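Local coordinates for protein putative prephenate dehydratase (Streptococcus mutans, PDB 4LUB) that probably catalyses the conversion of prephenate to phenylpyruvate, with loss of carbon dioxide and water, in the biosynthesis of phenylalanine, at residues K4-G9 with L29-I34. Sequence-based numbering, arbitrary orientation.
Sequences KIAYLG and LPFENI
Y7 and P30 show how neighbouring parallel strands can share one face of a sheet even when one of them contributes a proline. The tyrosine ring lies alongside the pyrrolidine, with P30 CA over one of its faces and Y7 OH 3.4 Å from P30 CB. A chi1 of 65°, which sets CG between the backbone N and the carbonyl carbon, brings the ring in beside the proline, and H16 of the connecting helix stacks on it. Four backbone hydrogen bonds join K4-G9 to L29-I34: L29 N to I5 O, Y7 N to L29 O (3.1 Å), F31 N to Y7 O (2.9 Å) and, just past strand 4-8, G9 N to F31 O; a bond between I5 and D27 continues the ladder. Proline, lacking an N-H, falls where strand 4-8 asks for no donor.

On the other face the packing is tight. A6 CB sits 3.5 Å from F31 CE1, oblique to the ring, while Y7 O lies at the ring edge near its plane; V37 and A40 of helix 34-42 cover both side chains. At the end of strand 4-8, L8 CD1 reaches to 3.6 Å from N33 CA, in the turn that follows strand 27-31, just where N33 OD1 caps E36 N at the start of that helix. The opposite end is looser: the extended chain of exposed K4 crosses L29, its CD 4.1 Å from L29 CD1. P30 too is exposed, on the face it shares with Y7.

Strand 4-8, helix 14-22 and strand 27-31 form a beta-alpha-beta crossover, the opening unit of the prephenate dehydratase domain, whose fold is related to that of periplasmic binding proteins.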
# COMPACT_ATOMS: atom_id res chain seq x y z
N LYS B 4 -5.98 -3.98 -32.53
CA LYS B 4 -5.92 -5.13 -31.62
C LYS B 4 -5.74 -4.73 -30.16
O LYS B 4 -4.99 -3.82 -29.85
CB LYS B 4 -4.80 -6.08 -32.03
CG LYS B 4 -4.94 -6.57 -33.46
CD LYS B 4 -3.87 -7.59 -33.86
CE LYS B 4 -4.36 -8.51 -34.98
NZ LYS B 4 -3.37 -9.60 -35.23
N ILE B 5 -6.46 -5.41 -29.27
CA ILE B 5 -6.41 -5.11 -27.85
C ILE B 5 -6.13 -6.33 -26.98
O ILE B 5 -6.79 -7.35 -27.10
CB ILE B 5 -7.72 -4.47 -27.39
CG1 ILE B 5 -7.70 -2.97 -27.68
CG2 ILE B 5 -7.85 -4.56 -25.90
CD1 ILE B 5 -8.23 -2.58 -29.01
N ALA B 6 -5.12 -6.20 -26.12
CA ALA B 6 -4.79 -7.25 -25.16
C ALA B 6 -5.55 -7.06 -23.86
O ALA B 6 -5.70 -5.93 -23.38
CB ALA B 6 -3.29 -7.26 -24.89
N TYR B 7 -6.00 -8.16 -23.28
CA TYR B 7 -6.69 -8.11 -21.99
C TYR B 7 -6.28 -9.32 -21.16
O TYR B 7 -5.72 -10.28 -21.69
CB TYR B 7 -8.21 -8.06 -22.16
CG TYR B 7 -8.84 -9.29 -22.79
CD1 TYR B 7 -8.97 -9.39 -24.16
CD2 TYR B 7 -9.29 -10.34 -22.01
CE1 TYR B 7 -9.54 -10.51 -24.75
CE2 TYR B 7 -9.86 -11.47 -22.58
CZ TYR B 7 -9.98 -11.55 -23.96
OH TYR B 7 -10.55 -12.66 -24.54
N LEU B 8 -6.53 -9.26 -19.86
CA LEU B 8 -6.23 -10.37 -18.99
C LEU B 8 -7.26 -11.47 -19.21
O LEU B 8 -8.45 -11.29 -18.94
CB LEU B 8 -6.20 -9.91 -17.52
CG LEU B 8 -6.05 -11.00 -16.45
CD1 LEU B 8 -4.70 -11.68 -16.59
CD2 LEU B 8 -6.19 -10.39 -15.07
N GLY B 9 -6.79 -12.61 -19.71
CA GLY B 9 -7.65 -13.72 -20.04
C GLY B 9 -8.07 -14.47 -18.79
O GLY B 9 -7.67 -14.09 -17.69
N LEU B 29 -7.50 -9.70 -27.88
CA LEU B 29 -6.67 -10.88 -27.71
C LEU B 29 -6.33 -11.12 -26.25
O LEU B 29 -5.84 -10.23 -25.58
CB LEU B 29 -5.37 -10.78 -28.52
CG LEU B 29 -5.42 -10.13 -29.90
CD1 LEU B 29 -4.02 -9.99 -30.48
CD2 LEU B 29 -6.32 -10.91 -30.85
N PRO B 30 -6.58 -12.34 -25.76
CA PRO B 30 -6.36 -12.60 -24.34
C PRO B 30 -4.92 -13.01 -24.04
O PRO B 30 -4.26 -13.64 -24.87
CB PRO B 30 -7.32 -13.75 -24.06
CG PRO B 30 -7.30 -14.51 -25.35
CD PRO B 30 -7.31 -13.44 -26.41
N PHE B 31 -4.44 -12.66 -22.86
CA PHE B 31 -3.12 -13.10 -22.43
C PHE B 31 -3.24 -13.60 -20.99
O PHE B 31 -4.18 -13.22 -20.28
CB PHE B 31 -2.10 -11.98 -22.56
CG PHE B 31 -1.79 -11.62 -23.99
CD1 PHE B 31 -2.60 -10.74 -24.69
CD2 PHE B 31 -0.69 -12.16 -24.64
CE1 PHE B 31 -2.32 -10.41 -26.00
CE2 PHE B 31 -0.41 -11.84 -25.95
CZ PHE B 31 -1.23 -10.96 -26.64
N GLU B 32 -2.28 -14.42 -20.56
CA GLU B 32 -2.46 -15.29 -19.40
C GLU B 32 -2.29 -14.58 -18.06
O GLU B 32 -2.85 -15.00 -17.05
CB GLU B 32 -1.45 -16.45 -19.44
CG GLU B 32 -0.17 -16.13 -20.21
CD GLU B 32 0.93 -17.14 -20.00
OE1 GLU B 32 0.67 -18.24 -19.48
OE2 GLU B 32 2.10 -16.82 -20.34
N ASN B 33 -1.55 -13.48 -18.06
CA ASN B 33 -1.31 -12.74 -16.83
C ASN B 33 -1.01 -11.29 -17.16
O ASN B 33 -0.71 -10.96 -18.31
CB ASN B 33 -0.18 -13.37 -15.99
CG ASN B 33 1.18 -13.38 -16.71
OD1 ASN B 33 1.63 -12.36 -17.25
ND2 ASN B 33 1.83 -14.53 -16.71
N ILE B 34 -1.09 -10.43 -16.15
CA ILE B 34 -0.97 -8.99 -16.32
C ILE B 34 0.34 -8.62 -17.02
O ILE B 34 0.34 -7.82 -17.95
CB ILE B 34 -1.10 -8.27 -14.96
CG1 ILE B 34 -2.55 -8.38 -14.46
CG2 ILE B 34 -0.65 -6.81 -15.07
CD1 ILE B 34 -2.70 -8.29 -12.95